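Local coordinates for uncharacterized protein (Bacillus subtilis, PDB 5IHY) that is of unconfirmed function but is probably a metal-dependent phosphohydrolase of the HD-domain superfamily, at residues B[14-19]-B[89-94]; B[37-42]-B[128-133]; B[50-55]-B[120-125]. All coordinates share one frame; numbering follows the deposited sequence.

Contact 1 (B[14-19]-B[89-94]); sequences DQIRTW and FGIGKE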
loop_
_atom_site.group_PDB
_atom_site.type_symbol
_atom_site.label_atom_id
_atom_site.label_comp_id
_atom_site.label_asym_id
_atom_site.label_seq_id
_atom_site.Cartn_x
_atom_site.Cartn_y
_atom_site.Cartn_z
ATOM N N ASP B 14 11.501 11.285 -27.131
ATOM C CA ASP B 14 10.215 10.670 -27.465
ATOM C C ASP B 14 10.377 9.221 -27.932
ATOM O O ASP B 14 9.560 8.361 -27.583
ATOM C CB ASP B 14 9.466 11.493 -28.523
ATOM C CG ASP B 14 7.951 11.295 -28.460
ATOM O OD1 ASP B 14 7.391 11.232 -27.337
ATOM O OD2 ASP B 14 7.315 11.216 -29.535
ATOM N N GLN B 15 11.429 8.960 -28.712
ATOM C CA GLN B 15 11.764 7.601 -29.156
ATOM C C GLN B 15 12.082 6.686 -27.971
ATOM O O GLN B 15 11.630 5.539 -27.926
ATOM C CB GLN B 15 12.941 7.615 -30.137
ATOM C CG GLN B 15 12.589 8.014 -31.566
ATOM C CD GLN B 15 13.818 8.113 -32.472
ATOM O OE1 GLN B 15 14.813 8.761 -32.132
ATOM N NE2 GLN B 15 13.746 7.472 -33.636
ATOM N N ILE B 16 12.849 7.209 -27.015
ATOM C CA ILE B 16 13.228 6.460 -25.815
ATOM C C ILE B 16 12.037 6.234 -24.885
ATOM O O ILE B 16 11.911 5.159 -24.293
ATOM C CB ILE B 16 14.388 7.148 -25.057
ATOM C CG1 ILE B 16 15.611 7.264 -25.970
ATOM C CG2 ILE B 16 14.766 6.362 -23.813
ATOM C CD1 ILE B 16 16.557 8.379 -25.595
ATOM N N ARG B 17 11.171 7.244 -24.762
ATOM C CA ARG B 17 9.970 7.146 -23.922
ATOM C C ARG B 17 9.022 6.055 -24.422
ATOM O O ARG B 17 8.537 5.243 -23.625
ATOM C CB ARG B 17 9.240 8.496 -23.816
ATOM C CG ARG B 17 9.825 9.434 -22.769
ATOM C CD ARG B 17 8.927 10.636 -22.503
ATOM N NE ARG B 17 9.393 11.388 -21.335
ATOM C CZ ARG B 17 8.943 11.219 -20.090
ATOM N NH1 ARG B 17 7.993 10.332 -19.824
ATOM N NH2 ARG B 17 9.444 11.950 -19.102
ATOM N N THR B 18 8.777 6.047 -25.735
ATOM C CA THR B 18 7.987 5.005 -26.399
ATOM C C THR B 18 8.588 3.616 -26.157
ATOM O O THR B 18 7.891 2.706 -25.696
ATOM C CB THR B 18 7.864 5.258 -27.935
ATOM O OG1 THR B 18 7.274 6.542 -28.174
ATOM C CG2 THR B 18 7.000 4.188 -28.607
ATOM N N TRP B 19 9.881 3.477 -26.452
ATOM C CA TRP B 19 10.596 2.202 -26.347
ATOM C C TRP B 19 10.530 1.585 -24.946
ATOM O O TRP B 19 10.304 0.381 -24.803
ATOM C CB TRP B 19 12.048 2.382 -26.813
ATOM C CG TRP B 19 12.981 1.246 -26.483
ATOM C CD1 TRP B 19 12.878 -0.055 -26.895
ATOM C CD2 TRP B 19 14.174 1.322 -25.693
ATOM N NE1 TRP B 19 13.926 -0.793 -26.399
ATOM C CE2 TRP B 19 14.736 0.027 -25.659
ATOM C CE3 TRP B 19 14.817 2.357 -25.003
ATOM C CZ2 TRP B 19 15.910 -0.260 -24.962
ATOM C CZ3 TRP B 19 15.987 2.071 -24.318
ATOM C CH2 TRP B 19 16.523 0.771 -24.304
ATOM N N PHE B 89 19.276 4.953 -31.974
ATOM C CA PHE B 89 18.372 6.102 -31.929
ATOM C C PHE B 89 19.055 7.383 -32.411
ATOM O O PHE B 89 18.388 8.377 -32.700
ATOM C CB PHE B 89 17.762 6.293 -30.533
ATOM C CG PHE B 89 16.593 5.388 -30.251
ATOM C CD1 PHE B 89 15.635 5.138 -31.230
ATOM C CD2 PHE B 89 16.442 4.795 -29.008
ATOM C CE1 PHE B 89 14.547 4.301 -30.972
ATOM C CE2 PHE B 89 15.361 3.961 -28.739
ATOM C CZ PHE B 89 14.411 3.716 -29.719
ATOM N N GLY B 90 20.384 7.352 -32.490
ATOM C CA GLY B 90 21.155 8.452 -33.068
ATOM C C GLY B 90 21.968 9.254 -32.072
ATOM O O GLY B 90 22.722 10.144 -32.464
ATOM N N ILE B 91 21.825 8.925 -30.792
ATOM C CA ILE B 91 22.471 9.649 -29.691
ATOM C C ILE B 91 23.995 9.560 -29.784
ATOM O O ILE B 91 24.541 8.507 -30.133
ATOM C CB ILE B 91 21.952 9.132 -28.320
ATOM C CG1 ILE B 91 20.427 9.276 -28.255
ATOM C CG2 ILE B 91 22.607 9.873 -27.156
ATOM C CD1 ILE B 91 19.754 8.304 -27.316
ATOM N N GLY B 92 24.668 10.674 -29.489
ATOM C CA GLY B 92 26.123 10.784 -29.648
ATOM C C GLY B 92 26.930 9.986 -28.642
ATOM O O GLY B 92 26.389 9.516 -27.631
ATOM N N LYS B 93 28.230 9.852 -28.914
ATOM C CA LYS B 93 29.142 9.024 -28.111
ATOM C C LYS B 93 29.336 9.502 -26.672
ATOM O O LYS B 93 29.306 8.695 -25.743
ATOM C CB LYS B 93 30.511 8.889 -28.788
ATOM C CG LYS B 93 31.293 7.672 -28.299
ATOM C CD LYS B 93 32.743 7.988 -27.978
ATOM C CE LYS B 93 33.419 6.772 -27.357
ATOM N NZ LYS B 93 34.871 6.977 -27.092
ATOM N N GLU B 94 29.554 10.805 -26.496
ATOM C CA GLU B 94 29.711 11.396 -25.164
ATOM C C GLU B 94 28.475 11.155 -24.293
ATOM O O GLU B 94 28.592 10.753 -23.128
ATOM C CB GLU B 94 29.998 12.898 -25.268
#

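Contact 2 (B[37-42]-B[128-133]); sequences SRVADL and DADRLD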
loop_
_atom_site.group_PDB
_atom_site.type_symbol
_atom_site.label_atom_id
_atom_site.label_comp_id
_atom_site.label_asym_id
_atom_site.label_seq_id
_atom_site.Cartn_x
_atom_site.Cartn_y
_atom_site.Cartn_z
ATOM N N SER B 37 8.218 6.960 -15.201
ATOM C CA SER B 37 7.725 8.241 -15.715
ATOM C C SER B 37 7.780 9.336 -14.645
ATOM O O SER B 37 8.255 10.449 -14.891
ATOM C CB SER B 37 6.292 8.086 -16.217
ATOM O OG SER B 37 5.704 9.351 -16.443
ATOM N N ARG B 38 7.306 8.986 -13.454
ATOM C CA ARG B 38 7.256 9.876 -12.306
ATOM C C ARG B 38 8.665 10.270 -11.847
ATOM O O ARG B 38 8.915 11.432 -11.520
ATOM C CB ARG B 38 6.499 9.170 -11.179
ATOM C CG ARG B 38 5.802 10.074 -10.182
ATOM C CD ARG B 38 4.740 9.306 -9.377
ATOM N NE ARG B 38 5.292 8.149 -8.669
ATOM C CZ ARG B 38 4.976 6.882 -8.929
ATOM N NH1 ARG B 38 4.093 6.593 -9.876
ATOM N NH2 ARG B 38 5.540 5.899 -8.235
ATOM N N VAL B 39 9.573 9.296 -11.826
ATOM C CA VAL B 39 10.975 9.527 -11.454
ATOM C C VAL B 39 11.710 10.381 -12.497
ATOM O O VAL B 39 12.506 11.251 -12.137
ATOM C CB VAL B 39 11.728 8.183 -11.200
ATOM C CG1 VAL B 39 13.230 8.385 -11.160
ATOM C CG2 VAL B 39 11.259 7.562 -9.902
ATOM N N ALA B 40 11.437 10.131 -13.777
ATOM C CA ALA B 40 11.992 10.928 -14.869
ATOM C C ALA B 40 11.645 12.414 -14.732
ATOM O O ALA B 40 12.523 13.269 -14.881
ATOM C CB ALA B 40 11.520 10.393 -16.218
ATOM N N ASP B 41 10.373 12.704 -14.446
ATOM C CA ASP B 41 9.887 14.071 -14.272
ATOM C C ASP B 41 10.470 14.761 -13.032
ATOM O O ASP B 41 10.712 15.974 -13.035
ATOM C CB ASP B 41 8.355 14.089 -14.197
ATOM C CG ASP B 41 7.684 13.840 -15.553
ATOM O OD1 ASP B 41 8.394 13.599 -16.564
ATOM O OD2 ASP B 41 6.428 13.887 -15.598
ATOM N N LEU B 42 10.682 13.992 -11.971
ATOM C CA LEU B 42 11.216 14.535 -10.727
ATOM C C LEU B 42 12.728 14.797 -10.830
ATOM O O LEU B 42 13.246 15.743 -10.215
ATOM C CB LEU B 42 10.904 13.591 -9.568
ATOM C CG LEU B 42 11.003 14.080 -8.123
ATOM C CD1 LEU B 42 10.133 15.306 -7.849
ATOM C CD2 LEU B 42 10.610 12.939 -7.206
ATOM N N ASP B 128 18.500 10.551 -6.300
ATOM C CA ASP B 128 17.640 11.324 -5.387
ATOM C C ASP B 128 16.149 11.276 -5.736
ATOM O O ASP B 128 15.308 11.151 -4.848
ATOM C CB ASP B 128 18.091 12.790 -5.322
ATOM C CG ASP B 128 19.363 12.976 -4.527
ATOM O OD1 ASP B 128 20.017 11.959 -4.196
ATOM O OD2 ASP B 128 19.712 14.140 -4.231
ATOM N N ALA B 129 15.830 11.398 -7.021
ATOM C CA ALA B 129 14.450 11.275 -7.478
ATOM C C ALA B 129 13.919 9.897 -7.093
ATOM O O ALA B 129 12.796 9.773 -6.585
ATOM C CB ALA B 129 14.350 11.494 -8.978
ATOM N N ASP B 130 14.746 8.876 -7.319
ATOM C CA ASP B 130 14.423 7.496 -6.970
ATOM C C ASP B 130 14.077 7.300 -5.490
ATOM O O ASP B 130 13.107 6.613 -5.155
ATOM C CB ASP B 130 15.599 6.597 -7.321
ATOM C CG ASP B 130 15.166 5.323 -7.945
ATOM O OD1 ASP B 130 15.153 5.266 -9.190
ATOM O OD2 ASP B 130 14.813 4.389 -7.197
ATOM N N ARG B 131 14.880 7.899 -4.617
ATOM C CA ARG B 131 14.644 7.819 -3.182
ATOM C C ARG B 131 13.439 8.646 -2.730
ATOM O O ARG B 131 12.726 8.254 -1.802
ATOM C CB ARG B 131 15.903 8.209 -2.409
ATOM C CG ARG B 131 17.019 7.191 -2.560
ATOM C CD ARG B 131 17.998 7.292 -1.415
ATOM N NE ARG B 131 19.059 8.250 -1.703
ATOM C CZ ARG B 131 20.280 7.910 -2.104
ATOM N NH1 ARG B 131 20.605 6.629 -2.259
ATOM N NH2 ARG B 131 21.175 8.853 -2.345
ATOM N N LEU B 132 13.214 9.780 -3.392
ATOM C CA LEU B 132 12.048 10.606 -3.104
ATOM C C LEU B 132 10.742 9.884 -3.440
ATOM O O LEU B 132 9.744 10.045 -2.723
ATOM C CB LEU B 132 12.127 11.955 -3.818
ATOM C CG LEU B 132 13.020 13.025 -3.177
ATOM C CD1 LEU B 132 13.292 14.148 -4.160
ATOM C CD2 LEU B 132 12.412 13.578 -1.892
ATOM N N ASP B 133 10.760 9.071 -4.499
ATOM C CA ASP B 133 9.581 8.296 -4.900
ATOM C C ASP B 133 9.248 7.176 -3.917
ATOM O O ASP B 133 8.156 6.604 -3.969
ATOM C CB ASP B 133 9.735 7.712 -6.311
ATOM C CG ASP B 133 8.392 7.537 -7.017
ATOM O OD1 ASP B 133 7.610 8.507 -7.041
ATOM O OD2 ASP B 133 8.112 6.439 -7.549
#

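Contact 3 (B[50-55]-B[120-125]); sequences ENADLF and SIEGKV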
loop_
_atom_site.group_PDB
_atom_site.type_symbol
_atom_site.label_atom_id
_atom_site.label_comp_id
_atom_site.label_asym_id
_atom_site.label_seq_id
_atom_site.Cartn_x
_atom_site.Cartn_y
_atom_site.Cartn_z
ATOM N N GLU B 50 19.888 21.934 -9.844
ATOM C CA GLU B 50 21.247 21.461 -9.547
ATOM C C GLU B 50 22.258 21.642 -10.688
ATOM O O GLU B 50 23.403 21.191 -10.585
ATOM C CB GLU B 50 21.217 19.991 -9.094
ATOM C CG GLU B 50 20.600 19.745 -7.712
ATOM C CD GLU B 50 21.381 20.406 -6.580
ATOM O OE1 GLU B 50 22.633 20.431 -6.654
ATOM O OE2 GLU B 50 20.743 20.894 -5.611
ATOM N N ASN B 51 21.833 22.299 -11.767
ATOM C CA ASN B 51 22.689 22.570 -12.939
ATOM C C ASN B 51 23.246 21.321 -13.643
ATOM O O ASN B 51 24.349 21.343 -14.202
ATOM C CB ASN B 51 23.819 23.546 -12.582
ATOM C CG ASN B 51 24.300 24.351 -13.780
ATOM O OD1 ASN B 51 25.478 24.688 -13.876
ATOM N ND2 ASN B 51 23.387 24.666 -14.699
ATOM N N ALA B 52 22.477 20.239 -13.613
ATOM C CA ALA B 52 22.864 18.997 -14.276
ATOM C C ALA B 52 22.538 19.056 -15.763
ATOM O O ALA B 52 21.726 19.874 -16.186
ATOM C CB ALA B 52 22.154 17.820 -13.625
ATOM N N ASP B 53 23.178 18.203 -16.556
ATOM C CA ASP B 53 22.780 18.033 -17.945
ATOM C C ASP B 53 21.430 17.322 -17.983
ATOM O O ASP B 53 21.304 16.191 -17.507
ATOM C CB ASP B 53 23.824 17.250 -18.739
ATOM C CG ASP B 53 23.470 17.142 -20.218
ATOM O OD1 ASP B 53 22.348 16.688 -20.541
ATOM O OD2 ASP B 53 24.314 17.505 -21.069
ATOM N N LEU B 54 20.434 17.988 -18.561
ATOM C CA LEU B 54 19.039 17.555 -18.477
ATOM C C LEU B 54 18.680 16.378 -19.389
ATOM O O LEU B 54 17.862 15.533 -19.013
ATOM C CB LEU B 54 18.095 18.738 -18.722
ATOM C CG LEU B 54 18.096 19.897 -17.713
ATOM C CD1 LEU B 54 16.975 20.889 -18.032
ATOM C CD2 LEU B 54 17.979 19.394 -16.265
ATOM N N PHE B 55 19.276 16.336 -20.579
ATOM C CA PHE B 55 19.084 15.221 -21.512
ATOM C C PHE B 55 19.673 13.928 -20.945
ATOM O O PHE B 55 19.029 12.876 -20.978
ATOM C CB PHE B 55 19.708 15.541 -22.880
ATOM C CG PHE B 55 19.500 14.464 -23.922
ATOM C CD1 PHE B 55 18.221 14.165 -24.399
ATOM C CD2 PHE B 55 20.590 13.765 -24.446
ATOM C CE1 PHE B 55 18.024 13.171 -25.375
ATOM C CE2 PHE B 55 20.411 12.774 -25.422
ATOM C CZ PHE B 55 19.120 12.479 -25.890
ATOM N N SER B 120 28.252 10.946 -10.850
ATOM C CA SER B 120 28.345 12.337 -11.304
ATOM C C SER B 120 27.118 13.130 -10.817
ATOM O O SER B 120 26.194 12.558 -10.230
ATOM C CB SER B 120 28.477 12.407 -12.831
ATOM O OG SER B 120 27.346 11.853 -13.481
ATOM N N ILE B 121 27.113 14.442 -11.047
ATOM C CA ILE B 121 25.982 15.280 -10.638
ATOM C C ILE B 121 24.666 14.755 -11.237
ATOM O O ILE B 121 23.641 14.721 -10.558
ATOM C CB ILE B 121 26.232 16.808 -10.931
ATOM C CG1 ILE B 121 25.099 17.682 -10.377
ATOM C CG2 ILE B 121 26.473 17.082 -12.421
ATOM C CD1 ILE B 121 25.129 17.856 -8.868
ATOM N N GLU B 122 24.726 14.306 -12.490
ATOM C CA GLU B 122 23.587 13.698 -13.190
ATOM C C GLU B 122 23.099 12.406 -12.521
ATOM O O GLU B 122 21.899 12.180 -12.394
ATOM C CB GLU B 122 23.946 13.415 -14.657
ATOM C CG GLU B 122 23.995 14.644 -15.560
ATOM C CD GLU B 122 25.284 15.435 -15.428
ATOM O OE1 GLU B 122 26.331 14.843 -15.068
ATOM O OE2 GLU B 122 25.248 16.659 -15.694
ATOM N N GLY B 123 24.039 11.563 -12.105
ATOM C CA GLY B 123 23.714 10.327 -11.399
ATOM C C GLY B 123 23.083 10.605 -10.050
ATOM O O GLY B 123 22.064 10.006 -9.698
ATOM N N LYS B 124 23.696 11.521 -9.303
ATOM C CA LYS B 124 23.206 11.931 -7.990
ATOM C C LYS B 124 21.752 12.363 -8.061
ATOM O O LYS B 124 20.945 11.981 -7.213
ATOM C CB LYS B 124 24.061 13.065 -7.423
ATOM C CG LYS B 124 25.368 12.598 -6.792
ATOM C CD LYS B 124 26.224 13.778 -6.352
ATOM C CE LYS B 124 27.339 13.352 -5.408
ATOM N NZ LYS B 124 28.392 12.536 -6.072
ATOM N N VAL B 125 21.424 13.140 -9.086
ATOM C CA VAL B 125 20.083 13.668 -9.252
ATOM C C VAL B 125 19.087 12.541 -9.529
ATOM O O VAL B 125 17.984 12.528 -8.959
ATOM C CB VAL B 125 20.048 14.778 -10.333
ATOM C CG1 VAL B 125 18.632 15.069 -10.788
ATOM C CG2 VAL B 125 20.701 16.049 -9.802
#

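Contact 1 (B[14-19]-B[89-94])
Gln15 and Phe89 have the nearest CA atoms across the contact, 7.3 Å apart, where one turn of helix 9-23 passes the chain as it leaves helix 79-89 and runs toward helix 93-106. Gln15 CB lies over one face of the Phe89 ring, a CH-pi contact 4.0 Å from the ring centroid, and the rest of the glutamine slides past the phenyl in the opposite direction, bringing Gln15 CD within 3.7 Å of Phe89 CD1. With CG anti to its carbonyl carbon (chi1 -81°), Phe89 reaches as far as Trp19. There the phenyl edge is turned toward the indole face in an offset edge-to-face pair, the planes 68° apart, while Trp19 CB sits at the phenyl edge, 4.0 Å from Phe89 CZ. Ile16 works on two fronts: CG1 packs near Phe89 CD2, and its tip meets that of Ile91, CD1 to CD1 at 3.6 Å. Ile16 and Trp19 also touch Val63 of helix 54-63, and Ile91 touches Leu86. Gly90 has the positive phi of a Schellman motif, and Gly92 is the N-cap of the next helix. This is apolar packing of the N-terminal helix against a Schellman-terminated helix end in an all-helical HD-type fold.

Contact 2 (B[37-42]-B[128-133])
Arg38 grips Asp133 side-on with two nitrogens, one to each carboxylate oxygen. Arg38 NE donates to Asp133 OD1 at 2.9 Å, nearly in the guanidinium plane; Arg38 NH2 reaches Asp133 OD2 at 2.7 Å, tilted from that plane and less straight (132° at the hydrogen). Both oxygens use their syn lone pairs, and the two planes are 30° apart. A bend at chi3 turns the guanidinium to the carboxylate. Asp133 OD2 also accepts from His35 ND1, while Arg38 NH1 is hydrogen-bonded to Tyr155 OH of the second subunit. Replacing Arg38 by alanine is likely to leave Asp133 OD1 without this N-H and OD2 with His35 but no guanidinium, and to cost the bond to Tyr155. Next to the salt bridge, Val39 CG2 packs on Asp133 CB at 3.9 Å and its CG1 on Ala129 CB. Leu42 CD2 meets Leu132 CB at 3.8 Å, at about a right angle. The side chain of Asp130 lies about 3 Å from a bound nickel ion, its OD1 hydrogen-bonded to His64 NE2. The axes of 37-42 and 128-132 approach to 8.7 Å, their directions 127° apart; helix 179-202 packs on Leu42 and Leu132, helix 136-150 on Arg38 and Asp133.

Contact 3 (B[50-55]-B[120-125])
The backbone N of Asp53 donates to Glu122 OE2 at 2.7 Å, in an almost straight bond (175° at the hydrogen) that uses the oxygen's anti lone pair. The glutamate bends at chi2 (80°), which swings its carboxylate from the side of helix 121-132 to the peptide between Ala52 and Asp53. Glu122 OE2 also lies 3.4 Å from Asp53 CB. The other oxygen, OE1, forms a salt bridge with Arg98 of helix 93-106, so this buried carboxylate ties a loop amide to a third helix; Arg98 would probably favour the charged form of Glu122. Asp53 turns its own carboxylate elsewhere: OD1 accepts from the backbone N of Ile56, capping helix 54-63. Around the polar bond the packing is mainly apolar. Ala52 CB faces Ile121 CG1 at 4.4 Å and Val125 CG2 at 4.5 Å, and Glu50 CB rests on Val125 CG2 at 4.0 Å. The carboxylate of Glu50 is hydrogen-bonded to Thr180 through OE2, while Ile121 CG1 lies 3.9 Å from the carbonyl O of Glu50. Asn51 turns with positive phi in a Schellman motif and Asp53 is the N-cap: a short helix-to-helix connection in the HD domain, pinned by a glutamate from another helix's first turn.

Contact 2 is the central one, its centre about 5 Å from the centre of the chain, against about 14 Å for contact 3 and 20 Å for contact 1. All are partly buried, but their chemistry differs: contact 1 relies on aromatic and aliphatic packing, contact 2 sets a two-pronged salt bridge beside aliphatic side chains near the nickel, and contact 3 turns on a single carboxylate-to-amide bond. Contacts 2 and 3 share helix 121-132, using its later and earlier turns. Contact 1 reaches the others at its margins, through Arg17 alongside Asp41 of 37-42 and Ile91 against Phe55 of 50-55. Of the three, contact 2 alone touches the second subunit.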